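Local coordinates for metallophosphoesterase TT1561-like domain-containing protein (Aquifex aeolicus, PDB 2YVT) that is of unknown function but belongs to the calcineurin-like metallophosphoesterase superfamily, whose members typically hydrolyse phosphoester bonds with the aid of metal ions, at residues V39-K44 with K98-L103; L43-L48 with H72-T77; K7-K12 with K31-L36; P213-V218 with A245-T250. One frame throughout, in Å; residues are numbered along the deposited sequence.

Interaction 1 (V39-K44 with K98-L103); sequences VGNILK and KNDAPL
Asp-100 takes two direct hydrogen bonds from the loop at Ile-42 and Leu-43. Its chi1 of -64° places the carboxylate carbon beside its own backbone N, within reach of both amides. Ile-42 N donates to Asp-100 OD2 (2.8 Å, 175° at the hydrogen) and Leu-43 N to Asp-100 OD1 (2.8 Å, 165°). Each oxygen accepts through its syn lone pair, on the side of the other oxygen, so two successive N-H groups fix the carboxylate's rotation. OD2 has a second donor, Gly-97 N.

One water forms the indirect link: it donates to Leu-43 O (2.8 Å) and to Asn-99 OD1 (3.0 Å), while Asn-99 ND2 is bonded to Glu-49.

In the packing, Ile-42 CB lies 3.4 Å from Asp-100 OD1, and Asn-41, after a cis peptide, lies by the backbone of Lys-98 and Asn-99. The loops probably occupy the positions of the metallophosphoesterase GD and GNH(D/E) motifs, with Gly-40 and Asn-41, and Gly-97 to Asp-100 (GKND), in place of the usual residues.

Each loop leads from a parallel strand, 35-39 or 91-95, to a helix, 46-57 or 103-112; Phe-106 of the latter packs on Asp-100 and Ile-42, and Phe-81 of helix 65-86 touches Ile-42.

Interaction 2 (L43-L48 with H72-T77); sequences LKNEAL and HYIIET
Ile-74 projects from helix 65-86 against Leu-43, Asn-45 and Leu-48, and its two branches part at CB. Ile-74 CG2, anti to the backbone N, runs to Leu-43 CD1 at 3.8 Å, the two side chains crossing at about a right angle. Ile-74 CG1 takes the other direction (chi1 -68°) and passes the carbonyl oxygen of Asn-45, 3.6 Å from Asn-45 OD1, again crossing that side chain at about a right angle. At the tip, Ile-74 CD1 stays near that amide and meets Leu-48 CD2 end to end at 3.8 Å. Thus CG2 serves Leu-43, CG1 and CD1 share Asn-45, and CD1 alone meets Leu-48.

One turn along the helix, the methyl CG2 of Thr-77 packs against the other leucine methyl, Leu-43 CD2, at 3.5 Å. Its hydroxyl turns back: Thr-77 OG1 donates to Tyr-73 O (2.7 Å), which also accepts the helical bond from Thr-77 N on the opposite face of the carbonyl plane.

The polar link is Asn-45 N to Tyr-73 OH, 3.0 Å and bent to 143°; Glu-16 OE2 is also bonded to that hydroxyl. Asn-45 OD1 sits at the tyrosine ring edge, near its plane, while ND2 is bonded to Asn-99 O.

Here the start of helix 46-57 is set against the middle of helix 65-86, with Pro-102 touching both Leu-48 and Ile-74, and Ile-105 of helix 103-112 also touching Ile-74.

Interaction 3 (K7-K12 with K31-L36); sequences KVLAIK and KQPDIL
Lys-7 begins the pairing of strands 7-12 and 35-39, the two parallel strands of a beta-alpha-beta unit whose connection is helix 21-31. Lys-7 N donates to the anti lone pair of Asp-34 OD2, 2.8 Å and nearly straight at 173°, so a side chain holds the strand's first N-H. Its carbonyl is gripped twice: Ile-35 N approaches almost end-on to Lys-7 O (3.1 Å), whereas Asp-34 N reaches the same Lys-7 O at 2.8 Å from 34° off the carbonyl plane.

Val-8 is bridged to Ile-35, and their side chains lie side by side on one face. The pairing is close, with Val-8 CG2 3.5 Å from Ile-35 CG1, because chi1 of 59° sets that CG1 between the isoleucine's own N and carbonyl carbon, over toward the valine.

Leu-9 continues the register: Leu-9 N donates to Ile-35 O (3.0 Å), and Leu-36 CA lies 3.3 Å from Leu-9 O in a CA-H...O contact. On the opposite face from Val-8, Leu-9 CB packs on Pro-33 CB (3.9 Å), Leu-9 CD2 meets Leu-36 CD1 (3.8 Å), and Leu-24, Val-27 and Ile-28 of the connecting helix cover the leucine.

Ala-10 turns its backbone to Ala-245 of strand 243-248, the antiparallel neighbour on the other edge, and the backbone of Ile-11 is hydrogen-bonded to Val-37 and Val-39. At Lys-12 the side chain leaves this pair altogether, NZ being hydrogen-bonded to three oxygens: Asn-235 OD1, His-220 O and Gly-222 O.

Interaction 4 (P213-V218 with A245-T250); sequences PEVAIV and AFLDLT
Glu-214 OE2 and Leu-249 O lie 4.2 Å apart and share one partner, Arg-175 NH2, which makes a salt bridge to the carboxylate and a hydrogen bond to the carbonyl. The guanidinium nitrogen therefore joins the two segments at their polar end, where no direct hydrogen bond runs between them. Within segment 245-250, Asp-248 OD1 accepts from Thr-250 N (2.9 Å, 137° at the hydrogen), an Asx turn where strand 243-248 ends, consistent with Leu-249 leaving the strand beside Val-215.

The rest of the contact is apolar. Val-215 uses both methyls: CG1, anti to the backbone N (chi1 177°), meets Leu-247 CD2 tip to tip at 3.9 Å, and CG2 meets Leu-249 CD2 at 4.1 Å. Leu-247 CD2 also touches Ile-217 CD1 (4.3 Å), so this one methyl serves two residues of strand 215-218. Val-215 and Ile-217 direct their CB atoms at the other segment and Ala-216 between them does not, the alternation of a strand. The nearest CA atoms, those of Val-215 and Leu-249, are 8.6 Å apart, too far for strand pairing but suited to side chains meeting between two stacked sheets, as in the sandwich core of metallophosphoesterases.

Methyl contacts near van der Waals distance, without directional bonds across the interface, imply that the two sheets are joined here mainly by hydrophobic burial, with the arginine bridge at one end.

From the N terminus, interaction 3 comes first, closing the short loop through helix 21-31. Strand 35-39 then runs on into interaction 1, which closes a much longer excursion at residues 98-103. Interaction 2 falls within that excursion and shares Leu-43 and Lys-44 with interaction 1; a side-chain hydrogen bond also joins the two contacts. Interaction 4 follows separately, in the C-terminal third. None cross. Strand 7-12 pairs with both 35-39 and 243-248, so interactions 3 and 4 meet in one sheet, and interaction 4 adds the second sheet. Interaction 1 joins the loops after strands 35-39 and 91-95, and interaction 2 packs the start of helix 46-57 on helix 65-86; the centres of interactions 2 and 4 lie about 30 Å apart.

Interaction 1 (V39-K44 with K98-L103)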
loop_
_atom_site.group_PDB
_atom_site.type_symbol
_atom_site.label_atom_id
_atom_site.label_comp_id
_atom_site.label_asym_id
_atom_site.label_seq_id
_atom_site.Cartn_x
_atom_site.Cartn_y
_atom_site.Cartn_z
ATOM N N VAL A 39 -2.027 -2.917 1.616
ATOM C CA VAL A 39 -1.625 -1.554 1.284
ATOM C C VAL A 39 -1.985 -0.672 2.474
ATOM O O VAL A 39 -3.023 -0.881 3.116
ATOM C CB VAL A 39 -2.343 -1.031 0.009
ATOM C CG1 VAL A 39 -1.797 0.349 -0.394
ATOM C CG2 VAL A 39 -2.196 -2.023 -1.145
ATOM N N GLY A 40 -1.127 0.297 2.784
ATOM C CA GLY A 40 -1.420 1.233 3.857
ATOM C C GLY A 40 -2.674 2.057 3.566
ATOM O O GLY A 40 -3.269 1.939 2.495
ATOM N N ASN A 41 -3.086 2.905 4.502
ATOM C CA ASN A 41 -2.408 3.133 5.763
ATOM C C ASN A 41 -2.530 2.002 6.760
ATOM O O ASN A 41 -3.624 1.468 6.980
ATOM C CB ASN A 41 -2.978 4.397 6.388
ATOM C CG ASN A 41 -2.810 5.584 5.480
ATOM O OD1 ASN A 41 -3.790 6.156 4.935
ATOM N ND2 ASN A 41 -1.569 5.930 5.247
ATOM N N ILE A 42 -1.397 1.651 7.361
ATOM C CA ILE A 42 -1.378 0.710 8.481
ATOM C C ILE A 42 -1.785 1.440 9.759
ATOM O O ILE A 42 -2.652 0.976 10.502
ATOM C CB ILE A 42 0.003 0.048 8.652
ATOM C CG1 ILE A 42 0.333 -0.786 7.411
ATOM C CG2 ILE A 42 0.028 -0.819 9.918
ATOM C CD1 ILE A 42 1.798 -0.998 7.165
ATOM N N LEU A 43 -1.157 2.590 9.986
ATOM C CA LEU A 43 -1.418 3.429 11.161
ATOM C C LEU A 43 -2.442 4.522 10.905
ATOM O O LEU A 43 -2.690 4.911 9.763
ATOM C CB LEU A 43 -0.125 4.114 11.598
ATOM C CG LEU A 43 1.045 3.210 11.973
ATOM C CD1 LEU A 43 2.249 4.061 12.349
ATOM C CD2 LEU A 43 0.661 2.258 13.110
ATOM N N LYS A 44 -3.029 5.017 11.992
ATOM C CA LYS A 44 -3.782 6.261 11.949
ATOM C C LYS A 44 -2.790 7.430 11.998
ATOM O O LYS A 44 -2.700 8.206 11.047
ATOM C CB LYS A 44 -4.774 6.333 13.102
ATOM C CG LYS A 44 -5.835 5.248 13.093
ATOM C CD LYS A 44 -7.048 5.738 13.877
ATOM C CE LYS A 44 -7.452 4.775 14.953
ATOM N NZ LYS A 44 -8.515 5.400 15.798
ATOM N N LYS A 98 0.613 6.916 3.538
ATOM C CA LYS A 98 1.005 8.265 3.938
ATOM C C LYS A 98 1.268 8.383 5.443
ATOM O O LYS A 98 2.134 9.143 5.864
ATOM C CB LYS A 98 -0.084 9.237 3.498
ATOM C CG LYS A 98 0.074 10.673 3.908
ATOM C CD LYS A 98 -1.133 11.502 3.432
ATOM C CE LYS A 98 -2.494 10.848 3.775
ATOM N NZ LYS A 98 -3.129 9.990 2.708
ATOM N N ASN A 99 0.529 7.633 6.256
ATOM C CA ASN A 99 0.645 7.787 7.710
ATOM C C ASN A 99 1.588 6.789 8.371
ATOM O O ASN A 99 1.681 6.721 9.602
ATOM C CB ASN A 99 -0.735 7.731 8.354
ATOM C CG ASN A 99 -1.616 8.863 7.898
ATOM O OD1 ASN A 99 -2.611 8.647 7.204
ATOM N ND2 ASN A 99 -1.228 10.083 8.236
ATOM N N ASP A 100 2.300 6.026 7.548
ATOM C CA ASP A 100 3.181 4.985 8.064
ATOM C C ASP A 100 4.600 5.523 8.139
ATOM O O ASP A 100 5.504 5.123 7.398
ATOM C CB ASP A 100 3.021 3.723 7.226
ATOM C CG ASP A 100 1.624 3.153 7.351
ATOM O OD1 ASP A 100 1.060 3.272 8.458
ATOM O OD2 ASP A 100 1.079 2.623 6.359
ATOM N N ALA A 101 4.743 6.467 9.058
ATOM C CA ALA A 101 5.920 7.296 9.192
ATOM C C ALA A 101 6.224 7.483 10.681
ATOM O O ALA A 101 5.325 7.360 11.512
ATOM C CB ALA A 101 5.656 8.647 8.538
ATOM N N PRO A 102 7.490 7.786 11.023
ATOM C CA PRO A 102 8.649 7.939 10.135
ATOM C C PRO A 102 9.023 6.663 9.378
ATOM O O PRO A 102 8.939 5.552 9.927
ATOM C CB PRO A 102 9.778 8.342 11.097
ATOM C CG PRO A 102 9.062 8.922 12.297
ATOM C CD PRO A 102 7.836 8.070 12.427
ATOM N N LEU A 103 9.441 6.823 8.123
ATOM C CA LEU A 103 9.858 5.668 7.336
ATOM C C LEU A 103 10.926 4.843 8.050
ATOM O O LEU A 103 10.870 3.612 8.036
ATOM C CB LEU A 103 10.348 6.076 5.947
ATOM C CG LEU A 103 10.735 4.924 5.013
ATOM C CD1 LEU A 103 9.551 3.969 4.743
ATOM C CD2 LEU A 103 11.273 5.486 3.713
HETATM O O HOH W 1 -4.432 6.551 8.383
#

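Interaction 2 (L43-L48 with H72-T77)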
loop_
_atom_site.group_PDB
_atom_site.type_symbol
_atom_site.label_atom_id
_atom_site.label_comp_id
_atom_site.label_asym_id
_atom_site.label_seq_id
_atom_site.Cartn_x
_atom_site.Cartn_y
_atom_site.Cartn_z
ATOM N N LEU A 43 -1.157 2.590 9.986
ATOM C CA LEU A 43 -1.418 3.429 11.161
ATOM C C LEU A 43 -2.442 4.522 10.905
ATOM O O LEU A 43 -2.690 4.911 9.763
ATOM C CB LEU A 43 -0.125 4.114 11.598
ATOM C CG LEU A 43 1.045 3.210 11.973
ATOM C CD1 LEU A 43 2.249 4.061 12.349
ATOM C CD2 LEU A 43 0.661 2.258 13.110
ATOM N N LYS A 44 -3.029 5.017 11.992
ATOM C CA LYS A 44 -3.782 6.261 11.949
ATOM C C LYS A 44 -2.790 7.430 11.998
ATOM O O LYS A 44 -2.700 8.206 11.047
ATOM C CB LYS A 44 -4.774 6.333 13.102
ATOM C CG LYS A 44 -5.835 5.248 13.093
ATOM C CD LYS A 44 -7.048 5.738 13.877
ATOM C CE LYS A 44 -7.452 4.775 14.953
ATOM N NZ LYS A 44 -8.515 5.400 15.798
ATOM N N ASN A 45 -2.048 7.538 13.108
ATOM C CA ASN A 45 -0.911 8.458 13.235
ATOM C C ASN A 45 -1.303 9.910 12.965
ATOM O O ASN A 45 -0.591 10.651 12.279
ATOM C CB ASN A 45 0.223 8.011 12.291
ATOM C CG ASN A 45 1.618 8.268 12.856
ATOM O OD1 ASN A 45 1.790 8.701 14.002
ATOM N ND2 ASN A 45 2.632 7.966 12.045
ATOM N N GLU A 46 -2.447 10.314 13.518
ATOM C CA GLU A 46 -3.053 11.604 13.191
ATOM C C GLU A 46 -2.241 12.802 13.675
ATOM O O GLU A 46 -2.156 13.818 12.980
ATOM C CB GLU A 46 -4.468 11.668 13.766
ATOM C CG GLU A 46 -5.434 10.688 13.120
ATOM C CD GLU A 46 -6.846 10.807 13.664
ATOM O OE1 GLU A 46 -7.317 11.953 13.871
ATOM O OE2 GLU A 46 -7.486 9.750 13.881
ATOM N N ALA A 47 -1.647 12.676 14.859
ATOM C CA ALA A 47 -0.915 13.783 15.464
ATOM C C ALA A 47 0.274 14.195 14.607
ATOM O O ALA A 47 0.527 15.385 14.408
ATOM C CB ALA A 47 -0.469 13.427 16.865
ATOM N N LEU A 48 1.003 13.215 14.078
ATOM C CA LEU A 48 2.161 13.553 13.254
ATOM C C LEU A 48 1.733 14.297 11.997
ATOM O O LEU A 48 2.353 15.292 11.614
ATOM C CB LEU A 48 2.974 12.303 12.890
ATOM C CG LEU A 48 4.153 11.963 13.806
ATOM C CD1 LEU A 48 3.667 11.630 15.206
ATOM C CD2 LEU A 48 4.946 10.798 13.225
ATOM N N HIS A 72 6.632 5.702 20.889
ATOM C CA HIS A 72 6.259 4.485 21.598
ATOM C C HIS A 72 4.992 3.853 21.006
ATOM O O HIS A 72 4.966 2.639 20.746
ATOM C CB HIS A 72 6.102 4.732 23.102
ATOM C CG HIS A 72 5.844 3.480 23.882
ATOM N ND1 HIS A 72 4.572 3.038 24.173
ATOM C CD2 HIS A 72 6.690 2.556 24.396
ATOM C CE1 HIS A 72 4.645 1.905 24.850
ATOM N NE2 HIS A 72 5.920 1.590 24.996
ATOM N N TYR A 73 3.969 4.682 20.779
ATOM C CA TYR A 73 2.709 4.248 20.140
ATOM C C TYR A 73 2.951 3.684 18.736
ATOM O O TYR A 73 2.434 2.617 18.388
ATOM C CB TYR A 73 1.679 5.396 20.099
ATOM C CG TYR A 73 0.836 5.460 18.826
ATOM C CD1 TYR A 73 -0.206 4.557 18.602
ATOM C CD2 TYR A 73 1.084 6.435 17.851
ATOM C CE1 TYR A 73 -0.975 4.611 17.436
ATOM C CE2 TYR A 73 0.319 6.501 16.668
ATOM C CZ TYR A 73 -0.705 5.586 16.476
ATOM O OH TYR A 73 -1.470 5.646 15.328
ATOM N N ILE A 74 3.745 4.395 17.938
ATOM C CA ILE A 74 4.000 3.979 16.548
ATOM C C ILE A 74 4.685 2.614 16.522
ATOM O O ILE A 74 4.267 1.704 15.800
ATOM C CB ILE A 74 4.853 5.035 15.789
ATOM C CG1 ILE A 74 4.060 6.327 15.585
ATOM C CG2 ILE A 74 5.368 4.482 14.447
ATOM C CD1 ILE A 74 4.928 7.507 15.191
ATOM N N ILE A 75 5.723 2.464 17.337
ATOM C CA ILE A 75 6.468 1.206 17.401
ATOM C C ILE A 75 5.616 0.033 17.894
ATOM O O ILE A 75 5.621 -1.050 17.297
ATOM C CB ILE A 75 7.734 1.358 18.280
ATOM C CG1 ILE A 75 8.711 2.328 17.606
ATOM C CG2 ILE A 75 8.378 -0.004 18.510
ATOM C CD1 ILE A 75 9.752 2.920 18.547
ATOM N N GLU A 76 4.889 0.243 18.985
ATOM C CA GLU A 76 4.050 -0.803 19.565
ATOM C C GLU A 76 2.982 -1.249 18.563
ATOM O O GLU A 76 2.704 -2.445 18.408
ATOM C CB GLU A 76 3.397 -0.272 20.846
ATOM C CG GLU A 76 2.644 -1.301 21.678
ATOM C CD GLU A 76 2.211 -0.756 23.043
ATOM O OE1 GLU A 76 2.153 0.480 23.214
ATOM O OE2 GLU A 76 1.935 -1.570 23.949
ATOM N N THR A 77 2.387 -0.276 17.877
ATOM C CA THR A 77 1.294 -0.566 16.956
ATOM C C THR A 77 1.817 -1.270 15.702
ATOM O O THR A 77 1.214 -2.231 15.232
ATOM C CB THR A 77 0.517 0.709 16.603
ATOM O OG1 THR A 77 0.110 1.352 17.815
ATOM C CG2 THR A 77 -0.725 0.389 15.765
#

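Interaction 3 (K7-K12 with K31-L36)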
loop_
_atom_site.group_PDB
_atom_site.type_symbol
_atom_site.label_atom_id
_atom_site.label_comp_id
_atom_site.label_asym_id
_atom_site.label_seq_id
_atom_site.Cartn_x
_atom_site.Cartn_y
_atom_site.Cartn_z
ATOM N N LYS A 7 -3.543 -16.706 -6.842
ATOM C CA LYS A 7 -4.622 -15.953 -6.218
ATOM C C LYS A 7 -4.074 -14.914 -5.249
ATOM O O LYS A 7 -3.185 -15.204 -4.452
ATOM C CB LYS A 7 -5.594 -16.896 -5.508
ATOM C CG LYS A 7 -6.357 -17.836 -6.449
ATOM C CD LYS A 7 -7.319 -18.742 -5.677
ATOM C CE LYS A 7 -7.896 -19.865 -6.553
ATOM N NZ LYS A 7 -8.905 -19.394 -7.552
ATOM N N VAL A 8 -4.625 -13.706 -5.325
ATOM C CA VAL A 8 -4.172 -12.590 -4.493
ATOM C C VAL A 8 -5.353 -12.030 -3.716
ATOM O O VAL A 8 -6.390 -11.718 -4.306
ATOM C CB VAL A 8 -3.566 -11.438 -5.361
ATOM C CG1 VAL A 8 -3.053 -10.303 -4.477
ATOM C CG2 VAL A 8 -2.451 -11.959 -6.269
ATOM N N LEU A 9 -5.210 -11.934 -2.397
ATOM C CA LEU A 9 -6.188 -11.222 -1.565
ATOM C C LEU A 9 -5.550 -9.891 -1.199
ATOM O O LEU A 9 -4.465 -9.873 -0.624
ATOM C CB LEU A 9 -6.521 -12.018 -0.293
ATOM C CG LEU A 9 -7.707 -11.582 0.599
ATOM C CD1 LEU A 9 -7.920 -12.639 1.684
ATOM C CD2 LEU A 9 -7.556 -10.216 1.248
ATOM N N ALA A 10 -6.219 -8.786 -1.524
ATOM C CA ALA A 10 -5.676 -7.452 -1.227
ATOM C C ALA A 10 -6.622 -6.630 -0.370
ATOM O O ALA A 10 -7.834 -6.638 -0.587
ATOM C CB ALA A 10 -5.353 -6.701 -2.523
ATOM N N ILE A 11 -6.047 -5.922 0.600
ATOM C CA ILE A 11 -6.771 -4.916 1.378
ATOM C C ILE A 11 -5.997 -3.596 1.363
ATOM O O ILE A 11 -4.808 -3.559 1.019
ATOM C CB ILE A 11 -7.017 -5.364 2.850
ATOM C CG1 ILE A 11 -5.693 -5.478 3.629
ATOM C CG2 ILE A 11 -7.826 -6.660 2.882
ATOM C CD1 ILE A 11 -5.889 -5.695 5.135
ATOM N N LYS A 12 -6.673 -2.515 1.736
ATOM C CA LYS A 12 -6.025 -1.211 1.882
ATOM C C LYS A 12 -6.622 -0.464 3.063
ATOM O O LYS A 12 -7.760 -0.735 3.463
ATOM C CB LYS A 12 -6.091 -0.382 0.584
ATOM C CG LYS A 12 -7.490 0.085 0.124
ATOM C CD LYS A 12 -7.805 1.497 0.578
ATOM C CE LYS A 12 -9.184 1.947 0.096
ATOM N NZ LYS A 12 -9.110 2.680 -1.210
ATOM N N LYS A 31 -10.909 -19.032 0.959
ATOM C CA LYS A 31 -10.510 -18.742 -0.420
ATOM C C LYS A 31 -9.066 -19.115 -0.773
ATOM O O LYS A 31 -8.704 -19.145 -1.949
ATOM C CB LYS A 31 -10.803 -17.281 -0.762
ATOM C CG LYS A 31 -12.294 -16.922 -0.681
ATOM C CD LYS A 31 -12.594 -15.556 -1.292
ATOM C CE LYS A 31 -14.070 -15.174 -1.133
ATOM N NZ LYS A 31 -14.984 -16.005 -1.980
ATOM N N GLN A 32 -8.255 -19.383 0.249
ATOM C CA GLN A 32 -6.892 -19.908 0.076
ATOM C C GLN A 32 -6.036 -19.086 -0.900
ATOM O O GLN A 32 -5.544 -19.619 -1.900
ATOM C CB GLN A 32 -6.941 -21.381 -0.371
ATOM C CG GLN A 32 -7.829 -22.273 0.484
ATOM C CD GLN A 32 -7.107 -22.838 1.680
ATOM O OE1 GLN A 32 -7.348 -22.426 2.815
ATOM N NE2 GLN A 32 -6.210 -23.794 1.437
ATOM N N PRO A 33 -5.846 -17.780 -0.616
ATOM C CA PRO A 33 -5.005 -16.981 -1.514
ATOM C C PRO A 33 -3.560 -17.452 -1.458
ATOM O O PRO A 33 -3.121 -17.970 -0.429
ATOM C CB PRO A 33 -5.100 -15.575 -0.916
ATOM C CG PRO A 33 -5.405 -15.799 0.539
ATOM C CD PRO A 33 -6.333 -16.988 0.528
ATOM N N ASP A 34 -2.832 -17.268 -2.552
ATOM C CA ASP A 34 -1.407 -17.555 -2.592
ATOM C C ASP A 34 -0.592 -16.422 -1.989
ATOM O O ASP A 34 0.452 -16.660 -1.383
ATOM C CB ASP A 34 -0.975 -17.839 -4.024
ATOM C CG ASP A 34 -1.631 -19.079 -4.568
ATOM O OD1 ASP A 34 -1.308 -20.185 -4.076
ATOM O OD2 ASP A 34 -2.501 -18.945 -5.447
ATOM N N ILE A 35 -1.073 -15.193 -2.171
ATOM C CA ILE A 35 -0.460 -14.030 -1.524
ATOM C C ILE A 35 -1.503 -13.098 -0.926
ATOM O O ILE A 35 -2.622 -13.004 -1.427
ATOM C CB ILE A 35 0.503 -13.233 -2.440
ATOM C CG1 ILE A 35 -0.198 -12.705 -3.689
ATOM C CG2 ILE A 35 1.745 -14.057 -2.795
ATOM C CD1 ILE A 35 0.651 -11.669 -4.457
ATOM N N LEU A 36 -1.116 -12.464 0.177
ATOM C CA LEU A 36 -1.884 -11.405 0.805
ATOM C C LEU A 36 -1.150 -10.097 0.560
ATOM O O LEU A 36 0.062 -10.004 0.790
ATOM C CB LEU A 36 -2.009 -11.665 2.312
ATOM C CG LEU A 36 -2.598 -10.553 3.184
ATOM C CD1 LEU A 36 -4.061 -10.263 2.829
ATOM C CD2 LEU A 36 -2.468 -10.941 4.644
#

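Interaction 4 (P213-V218 with A245-T250)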
loop_
_atom_site.group_PDB
_atom_site.type_symbol
_atom_site.label_atom_id
_atom_site.label_comp_id
_atom_site.label_asym_id
_atom_site.label_seq_id
_atom_site.Cartn_x
_atom_site.Cartn_y
_atom_site.Cartn_z
ATOM N N PRO A 213 2.776 -1.992 -16.296
ATOM C CA PRO A 213 2.618 -3.223 -15.533
ATOM C C PRO A 213 1.351 -3.965 -15.941
ATOM O O PRO A 213 0.420 -3.364 -16.481
ATOM C CB PRO A 213 2.488 -2.732 -14.087
ATOM C CG PRO A 213 1.978 -1.338 -14.195
ATOM C CD PRO A 213 2.478 -0.787 -15.495
ATOM N N GLU A 214 1.317 -5.267 -15.690
ATOM C CA GLU A 214 0.109 -6.047 -15.982
ATOM C C GLU A 214 -1.033 -5.659 -15.048
ATOM O O GLU A 214 -2.178 -5.508 -15.473
ATOM C CB GLU A 214 0.394 -7.532 -15.828
ATOM C CG GLU A 214 -0.707 -8.420 -16.377
ATOM C CD GLU A 214 -0.374 -9.886 -16.253
ATOM O OE1 GLU A 214 0.799 -10.247 -16.457
ATOM O OE2 GLU A 214 -1.281 -10.677 -15.942
ATOM N N VAL A 215 -0.700 -5.506 -13.769
ATOM C CA VAL A 215 -1.682 -5.224 -12.726
ATOM C C VAL A 215 -1.096 -4.179 -11.783
ATOM O O VAL A 215 0.110 -4.179 -11.498
ATOM C CB VAL A 215 -2.037 -6.503 -11.918
ATOM C CG1 VAL A 215 -3.018 -6.201 -10.778
ATOM C CG2 VAL A 215 -2.599 -7.591 -12.834
ATOM N N ALA A 216 -1.947 -3.270 -11.330
ATOM C CA ALA A 216 -1.579 -2.349 -10.264
ATOM C C ALA A 216 -2.610 -2.452 -9.147
ATOM O O ALA A 216 -3.810 -2.359 -9.396
ATOM C CB ALA A 216 -1.478 -0.916 -10.789
ATOM N N ILE A 217 -2.132 -2.668 -7.925
ATOM C CA ILE A 217 -2.998 -2.712 -6.745
ATOM C C ILE A 217 -2.758 -1.415 -5.978
ATOM O O ILE A 217 -1.620 -1.059 -5.711
ATOM C CB ILE A 217 -2.689 -3.944 -5.863
ATOM C CG1 ILE A 217 -2.931 -5.240 -6.656
ATOM C CG2 ILE A 217 -3.523 -3.902 -4.579
ATOM C CD1 ILE A 217 -2.365 -6.498 -6.009
ATOM N N VAL A 218 -3.828 -0.691 -5.664
ATOM C CA VAL A 218 -3.693 0.681 -5.162
ATOM C C VAL A 218 -4.577 0.946 -3.943
ATOM O O VAL A 218 -5.522 0.197 -3.688
ATOM C CB VAL A 218 -3.953 1.734 -6.288
ATOM C CG1 VAL A 218 -2.892 1.606 -7.424
ATOM C CG2 VAL A 218 -5.367 1.595 -6.844
ATOM N N ALA A 245 -10.235 -7.145 -2.071
ATOM C CA ALA A 245 -10.266 -7.616 -3.456
ATOM C C ALA A 245 -9.657 -9.002 -3.535
ATOM O O ALA A 245 -8.760 -9.335 -2.760
ATOM C CB ALA A 245 -9.511 -6.670 -4.365
ATOM N N PHE A 246 -10.149 -9.806 -4.476
ATOM C CA PHE A 246 -9.596 -11.126 -4.703
ATOM C C PHE A 246 -9.296 -11.273 -6.190
ATOM O O PHE A 246 -10.189 -11.128 -7.030
ATOM C CB PHE A 246 -10.559 -12.215 -4.206
ATOM C CG PHE A 246 -9.881 -13.517 -3.900
ATOM C CD1 PHE A 246 -9.298 -13.742 -2.656
ATOM C CD2 PHE A 246 -9.812 -14.514 -4.862
ATOM C CE1 PHE A 246 -8.657 -14.951 -2.375
ATOM C CE2 PHE A 246 -9.174 -15.734 -4.588
ATOM C CZ PHE A 246 -8.597 -15.945 -3.347
ATOM N N LEU A 247 -8.029 -11.534 -6.506
ATOM C CA LEU A 247 -7.547 -11.553 -7.879
ATOM C C LEU A 247 -7.041 -12.949 -8.218
ATOM O O LEU A 247 -6.375 -13.584 -7.411
ATOM C CB LEU A 247 -6.406 -10.539 -8.077
ATOM C CG LEU A 247 -6.533 -9.038 -7.763
ATOM C CD1 LEU A 247 -6.545 -8.724 -6.270
ATOM C CD2 LEU A 247 -5.386 -8.293 -8.421
ATOM N N ASP A 248 -7.381 -13.428 -9.410
ATOM C CA ASP A 248 -6.738 -14.602 -9.962
ATOM C C ASP A 248 -5.911 -14.138 -11.160
ATOM O O ASP A 248 -6.459 -13.781 -12.201
ATOM C CB ASP A 248 -7.778 -15.648 -10.382
ATOM C CG ASP A 248 -7.144 -16.951 -10.834
ATOM O OD1 ASP A 248 -6.006 -16.910 -11.341
ATOM O OD2 ASP A 248 -7.778 -18.025 -10.668
ATOM N N LEU A 249 -4.592 -14.123 -10.994
ATOM C CA LEU A 249 -3.694 -13.605 -12.025
ATOM C C LEU A 249 -3.560 -14.542 -13.213
ATOM O O LEU A 249 -3.136 -14.120 -14.291
ATOM C CB LEU A 249 -2.311 -13.307 -11.443
ATOM C CG LEU A 249 -2.260 -12.330 -10.260
ATOM C CD1 LEU A 249 -0.811 -12.049 -9.891
ATOM C CD2 LEU A 249 -3.005 -11.042 -10.567
ATOM N N THR A 250 -3.912 -15.811 -13.017
ATOM C CA THR A 250 -3.800 -16.788 -14.097
ATOM C C THR A 250 -4.899 -16.583 -15.130
ATOM O O THR A 250 -4.630 -16.550 -16.336
ATOM C CB THR A 250 -3.815 -18.224 -13.555
ATOM O OG1 THR A 250 -2.715 -18.383 -12.650
ATOM C CG2 THR A 250 -3.674 -19.242 -14.696
#